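Local coordinates for protein heterodimeric restriction endonuclease R.BspD6I small subunit (Bacillus sp., PDB 2P14) that probably acts as the DNA-cutting catalytic subunit of a heterodimeric type IIS restriction endonuclease, working in complex with a monomeric site-specific nickase, at residues Ile113-Arg119 with Ala174-Leu178; Ser69-Glu73 with His93-Tyr97. All coordinates share one frame; numbering follows the deposited sequence.

From the N terminus, contact 2 comes first. It sets strand 69-75 against helix 80-98, the helix that follows it, so 69-73 and 93-97 close a short stretch of chain. The chain then runs through strand 104-110, and contact 1 opens just beyond it. Helix 115-121 meets the last helix, 174-184, and this closes a longer stretch that includes strand 130-134 and helices 135-146 and 154-165. The two closures follow one another in series and neither nest nor cross. Their centres lie about 19 Å apart, and they do not touch. Contact 2 ties the sheet to its crossover helix, while contact 1 brings the C-terminal helix to the nuclease fold.

Contact 1. Residues Ile113-Arg119 with Ala174-Leu178; sequences IDLSFAR and AEEWL
Ile113 and Leu178 meet through methyl groups, with Ile113 CG2 3.9 Å from Leu178 CD2. Asp114 caps the N terminus of the next helix. Asp114 OD2 accepts from Phe117 N at 3.0 Å, on the anti side of the carboxylate. Leu115 has its CG anti to the backbone N (chi1 -151°), which carries both methyls to the partner helix. Leu115 CD1 packs on Leu178 CD1 at 3.8 Å and also nears the methyl of Ala174. CD2 lies beside the end of Glu175, and the two side chains cross at about a right angle. Ala118 is buried. Its CB touches Ala174 CB and both methyls of Leu178. Ala118 O lies in the ring plane of Trp177, 3.5 Å from Trp177 CZ3 at the ring edge. Arg119 passes over Ala174, with Arg119 CG 3.6 Å from Ala174 CB. Its chain then runs extended to a salt bridge, Arg119 NH2 to Glu175 OE2 at 3.0 Å. The bond is somewhat bent (145°) and reaches the oxygen from above the carboxylate plane. Glu175 bends at chi2 to meet it. A water bridges Arg119 NE and Glu175 OE1, so both carboxylate oxygens are held. Leu115 CG lies against one face of the guanidinium. The axes of 115-119 and 174-178 are at 99° and approach to 9.7 Å, so the helices pack nearly at right angles. Pro132 of strand 130-134 touches Ile113, Trp177 and Leu178. Trp177 NE1 donates to Leu164 O in helix 154-165, and Phe117 packs on helix 80-98.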
loop_
_atom_site.group_PDB
_atom_site.type_symbol
_atom_site.label_atom_id
_atom_site.label_comp_id
_atom_site.label_asym_id
_atom_site.label_seq_id
_atom_site.Cartn_x
_atom_site.Cartn_y
_atom_site.Cartn_z
ATOM N N ILE A 113 -2.907 -2.681 -11.473
ATOM C CA ILE A 113 -4.128 -2.137 -10.858
ATOM C C ILE A 113 -5.282 -2.278 -11.838
ATOM O O ILE A 113 -5.215 -1.751 -12.967
ATOM C CB ILE A 113 -3.952 -0.641 -10.444
ATOM C CG1 ILE A 113 -2.722 -0.481 -9.543
ATOM C CG2 ILE A 113 -5.251 -0.120 -9.771
ATOM C CD1 ILE A 113 -2.770 -1.363 -8.279
ATOM N N ASP A 114 -6.321 -2.995 -11.422
ATOM C CA ASP A 114 -7.474 -3.228 -12.294
ATOM C C ASP A 114 -8.360 -1.977 -12.313
ATOM O O ASP A 114 -8.576 -1.340 -11.282
ATOM C CB ASP A 114 -8.232 -4.450 -11.792
ATOM C CG ASP A 114 -9.543 -4.652 -12.498
ATOM O OD1 ASP A 114 -9.500 -5.112 -13.649
ATOM O OD2 ASP A 114 -10.592 -4.342 -11.890
ATOM N N LEU A 115 -8.884 -1.636 -13.492
ATOM C CA LEU A 115 -9.693 -0.429 -13.625
ATOM C C LEU A 115 -10.994 -0.491 -12.800
ATOM O O LEU A 115 -11.379 0.494 -12.199
ATOM C CB LEU A 115 -9.974 -0.179 -15.096
ATOM C CG LEU A 115 -10.179 1.245 -15.564
ATOM C CD1 LEU A 115 -8.982 2.155 -15.263
ATOM C CD2 LEU A 115 -10.437 1.144 -17.070
ATOM N N SER A 116 -11.666 -1.651 -12.739
ATOM C CA SER A 116 -12.871 -1.757 -11.920
ATOM C C SER A 116 -12.561 -1.576 -10.436
ATOM O O SER A 116 -13.318 -0.957 -9.720
ATOM C CB SER A 116 -13.593 -3.082 -12.149
ATOM O OG SER A 116 -13.947 -3.209 -13.505
ATOM N N PHE A 117 -11.433 -2.123 -9.989
ATOM C CA PHE A 117 -10.962 -1.883 -8.624
ATOM C C PHE A 117 -10.699 -0.379 -8.392
ATOM O O PHE A 117 -11.101 0.166 -7.383
ATOM C CB PHE A 117 -9.688 -2.683 -8.367
ATOM C CG PHE A 117 -9.080 -2.462 -6.994
ATOM C CD1 PHE A 117 -9.623 -3.053 -5.850
ATOM C CD2 PHE A 117 -7.965 -1.627 -6.860
ATOM C CE1 PHE A 117 -9.044 -2.841 -4.602
ATOM C CE2 PHE A 117 -7.394 -1.403 -5.625
ATOM C CZ PHE A 117 -7.924 -2.022 -4.493
ATOM N N ALA A 118 -10.011 0.265 -9.338
ATOM C CA ALA A 118 -9.725 1.710 -9.211
ATOM C C ALA A 118 -11.002 2.542 -9.151
ATOM O O ALA A 118 -11.081 3.505 -8.387
ATOM C CB ALA A 118 -8.856 2.181 -10.358
ATOM N N ARG A 119 -11.994 2.154 -9.952
ATOM C CA ARG A 119 -13.303 2.810 -9.880
ATOM C C ARG A 119 -13.950 2.667 -8.505
ATOM O O ARG A 119 -14.525 3.633 -7.968
ATOM C CB ARG A 119 -14.229 2.320 -11.011
ATOM C CG ARG A 119 -13.771 2.816 -12.392
ATOM C CD ARG A 119 -14.743 2.301 -13.438
ATOM N NE ARG A 119 -14.211 2.438 -14.780
ATOM C CZ ARG A 119 -13.896 1.410 -15.552
ATOM N NH1 ARG A 119 -14.078 0.160 -15.112
ATOM N NH2 ARG A 119 -13.422 1.627 -16.772
ATOM N N ALA A 174 -11.185 7.072 -13.585
ATOM C CA ALA A 174 -10.159 6.120 -13.183
ATOM C C ALA A 174 -9.038 5.991 -14.178
ATOM O O ALA A 174 -7.881 5.868 -13.784
ATOM C CB ALA A 174 -10.780 4.750 -12.874
ATOM N N GLU A 175 -9.355 6.030 -15.470
ATOM C CA GLU A 175 -8.324 5.948 -16.514
ATOM C C GLU A 175 -7.343 7.095 -16.376
ATOM O O GLU A 175 -6.134 6.880 -16.362
ATOM C CB GLU A 175 -8.962 5.968 -17.911
ATOM C CG GLU A 175 -9.770 4.693 -18.208
ATOM C CD GLU A 175 -11.235 4.784 -17.762
ATOM O OE1 GLU A 175 -11.607 5.743 -17.039
ATOM O OE2 GLU A 175 -12.019 3.876 -18.153
ATOM N N GLU A 176 -7.853 8.308 -16.252
ATOM C CA GLU A 176 -7.002 9.479 -16.094
ATOM C C GLU A 176 -6.169 9.399 -14.804
ATOM O O GLU A 176 -5.002 9.793 -14.772
ATOM C CB GLU A 176 -7.860 10.749 -16.107
ATOM C CG GLU A 176 -7.066 12.023 -15.792
ATOM C CD GLU A 176 -7.843 13.326 -15.965
ATOM O OE1 GLU A 176 -9.054 13.299 -16.298
ATOM O OE2 GLU A 176 -7.206 14.395 -15.781
ATOM N N TRP A 177 -6.789 8.895 -13.741
ATOM C CA TRP A 177 -6.118 8.815 -12.472
ATOM C C TRP A 177 -4.942 7.866 -12.561
ATOM O O TRP A 177 -3.820 8.193 -12.111
ATOM C CB TRP A 177 -7.114 8.277 -11.422
ATOM C CG TRP A 177 -6.600 8.172 -9.999
ATOM C CD1 TRP A 177 -5.584 8.909 -9.414
ATOM C CD2 TRP A 177 -7.117 7.321 -8.980
ATOM N NE1 TRP A 177 -5.464 8.572 -8.089
ATOM C CE2 TRP A 177 -6.391 7.595 -7.799
ATOM C CE3 TRP A 177 -8.141 6.341 -8.949
ATOM C CZ2 TRP A 177 -6.652 6.935 -6.586
ATOM C CZ3 TRP A 177 -8.398 5.691 -7.748
ATOM C CH2 TRP A 177 -7.659 5.982 -6.593
ATOM N N LEU A 178 -5.188 6.657 -13.071
ATOM C CA LEU A 178 -4.103 5.694 -13.131
ATOM C C LEU A 178 -2.976 6.169 -14.076
ATOM O O LEU A 178 -1.783 5.925 -13.825
ATOM C CB LEU A 178 -4.598 4.308 -13.526
ATOM C CG LEU A 178 -5.565 3.587 -12.578
ATOM C CD1 LEU A 178 -5.856 2.152 -13.113
ATOM C CD2 LEU A 178 -5.056 3.572 -11.098
HETATM O O HOH W 1 -13.737 5.258 -15.202
#

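Contact 2. Residues Ser69-Glu73 with His93-Tyr97; sequences SILIE and HLQEY. With SO4 (sulfate ion), chain C.
Leu71 lays its CD1 methyl over one face of the Tyr97 ring. This is a CH-pi contact, 4.3 Å from Leu71 CD1 to the Tyr97 ring centroid and offset toward the rim. Leu71 CD1 also meets Leu94 CD1 at 4.2 Å. Leu71 CD2 reaches the helix backbone instead and lies 3.6 Å from His93 O. At the Ser69 end of the segment, Ser69 OG and Tyr97 OH are 2.7 Å apart and share a hydrogen bond. Tyr97 CG stands anti to the backbone N (chi1 -172°), and the ring extends toward the strand. The phenol oxygen is also bonded to Glu64, so this buried group has partners on two neighbouring strands. At the Glu73 end, His93 ND1 donates to Glu73 OE2 at 2.7 Å, a histidine-carboxylate hydrogen bond. It is nearly straight (166°), lies in the imidazole plane and meets the syn side of the carboxylate, tilted somewhat out of its plane. The second oxygen, Glu73 OE1, accepts from Asp60 N. Across the ring, His93 NE2 donates to sulfate O1 at 2.8 Å, so both ring nitrogens are engaged and the rotation of the ring is fixed. The sulfate, probably from the crystallisation liquor, is also hydrogen-bonded to Gly57 N. Replacing His93 with a leucine would probably leave Glu73 OE2 and the sulfate without this donor between them. Strand 69-75, helix 80-98 and strand 104-110 form a beta-alpha-beta unit. Such a crossover belongs to the core of PD-(D/E)XK nucleases, the clan to which this family is assigned.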
loop_
_atom_site.group_PDB
_atom_site.type_symbol
_atom_site.label_atom_id
_atom_site.label_comp_id
_atom_site.label_asym_id
_atom_site.label_seq_id
_atom_site.Cartn_x
_atom_site.Cartn_y
_atom_site.Cartn_z
ATOM N N SER A 69 -1.623 8.204 9.421
ATOM C CA SER A 69 -1.361 6.773 9.316
ATOM C C SER A 69 -1.509 6.304 7.866
ATOM O O SER A 69 -2.230 6.930 7.076
ATOM C CB SER A 69 -2.334 6.017 10.226
ATOM O OG SER A 69 -2.099 6.439 11.561
ATOM N N ILE A 70 -0.871 5.177 7.562
ATOM C CA ILE A 70 -1.078 4.507 6.282
ATOM C C ILE A 70 -1.444 3.070 6.558
ATOM O O ILE A 70 -0.740 2.390 7.308
ATOM C CB ILE A 70 0.159 4.499 5.366
ATOM C CG1 ILE A 70 0.786 5.894 5.229
ATOM C CG2 ILE A 70 -0.210 3.973 3.982
ATOM C CD1 ILE A 70 2.129 5.852 4.491
ATOM N N LEU A 71 -2.588 2.671 6.013
ATOM C CA LEU A 71 -2.972 1.251 6.040
ATOM C C LEU A 71 -2.439 0.712 4.730
ATOM O O LEU A 71 -2.738 1.243 3.668
ATOM C CB LEU A 71 -4.479 1.090 6.085
ATOM C CG LEU A 71 -5.189 1.315 7.415
ATOM C CD1 LEU A 71 -5.106 2.810 7.766
ATOM C CD2 LEU A 71 -6.615 0.892 7.342
ATOM N N ILE A 72 -1.671 -0.374 4.776
ATOM C CA ILE A 72 -1.093 -0.924 3.573
ATOM C C ILE A 72 -1.738 -2.286 3.304
ATOM O O ILE A 72 -1.767 -3.176 4.188
ATOM C CB ILE A 72 0.429 -1.035 3.663
ATOM C CG1 ILE A 72 1.055 0.356 3.937
ATOM C CG2 ILE A 72 0.968 -1.561 2.354
ATOM C CD1 ILE A 72 1.890 0.376 5.155
ATOM N N GLU A 73 -2.318 -2.407 2.114
ATOM C CA GLU A 73 -3.045 -3.608 1.682
ATOM C C GLU A 73 -2.292 -4.166 0.480
ATOM O O GLU A 73 -2.092 -3.450 -0.469
ATOM C CB GLU A 73 -4.488 -3.273 1.311
ATOM C CG GLU A 73 -5.231 -2.519 2.414
ATOM C CD GLU A 73 -5.733 -3.375 3.539
ATOM O OE1 GLU A 73 -5.281 -4.536 3.766
ATOM O OE2 GLU A 73 -6.595 -2.861 4.249
ATOM N N HIS A 93 -11.613 -1.631 5.851
ATOM C CA HIS A 93 -10.584 -1.426 6.855
ATOM C C HIS A 93 -10.323 0.058 7.086
ATOM O O HIS A 93 -10.113 0.492 8.222
ATOM C CB HIS A 93 -9.263 -2.095 6.466
ATOM C CG HIS A 93 -9.352 -3.576 6.317
ATOM N ND1 HIS A 93 -8.441 -4.278 5.555
ATOM C CD2 HIS A 93 -10.233 -4.484 6.805
ATOM C CE1 HIS A 93 -8.745 -5.567 5.600
ATOM N NE2 HIS A 93 -9.828 -5.717 6.346
ATOM N N LEU A 94 -10.316 0.815 5.993
ATOM C CA LEU A 94 -10.060 2.243 6.113
ATOM C C LEU A 94 -11.192 2.939 6.854
ATOM O O LEU A 94 -10.929 3.797 7.682
ATOM C CB LEU A 94 -9.840 2.868 4.735
ATOM C CG LEU A 94 -9.389 4.357 4.736
ATOM C CD1 LEU A 94 -8.176 4.624 5.604
ATOM C CD2 LEU A 94 -9.085 4.752 3.325
ATOM N N GLN A 95 -12.421 2.585 6.503
ATOM C CA GLN A 95 -13.590 3.172 7.175
ATOM C C GLN A 95 -13.491 2.937 8.666
ATOM O O GLN A 95 -13.685 3.842 9.486
ATOM C CB GLN A 95 -14.879 2.531 6.655
ATOM C CG GLN A 95 -15.321 2.986 5.293
ATOM C CD GLN A 95 -16.560 2.236 4.809
ATOM O OE1 GLN A 95 -16.835 1.104 5.231
ATOM N NE2 GLN A 95 -17.289 2.853 3.893
ATOM N N GLU A 96 -13.166 1.705 9.029
ATOM C CA GLU A 96 -13.050 1.364 10.440
ATOM C C GLU A 96 -11.977 2.174 11.146
ATOM O O GLU A 96 -12.180 2.702 12.246
ATOM C CB GLU A 96 -12.802 -0.135 10.582
ATOM C CG GLU A 96 -14.069 -0.927 10.287
ATOM C CD GLU A 96 -15.143 -0.778 11.371
ATOM O OE1 GLU A 96 -14.792 -0.538 12.548
ATOM O OE2 GLU A 96 -16.344 -0.928 11.034
ATOM N N TYR A 97 -10.804 2.268 10.517
ATOM C CA TYR A 97 -9.726 3.012 11.140
ATOM C C TYR A 97 -10.108 4.479 11.276
ATOM O O TYR A 97 -9.764 5.124 12.287
ATOM C CB TYR A 97 -8.428 2.886 10.318
ATOM C CG TYR A 97 -7.244 3.494 11.033
ATOM C CD1 TYR A 97 -6.524 2.764 11.979
ATOM C CD2 TYR A 97 -6.876 4.829 10.798
ATOM C CE1 TYR A 97 -5.442 3.323 12.654
ATOM C CE2 TYR A 97 -5.816 5.406 11.450
ATOM C CZ TYR A 97 -5.092 4.661 12.383
ATOM O OH TYR A 97 -4.028 5.227 13.051
HETATM S S SO4 C . -10.388 -9.248 5.705
HETATM O O1 SO4 C . -11.148 -8.156 6.332
HETATM O O2 SO4 C . -11.146 -9.722 4.537
HETATM O O3 SO4 C . -10.197 -10.327 6.681
HETATM O O4 SO4 C . -9.087 -8.722 5.278
#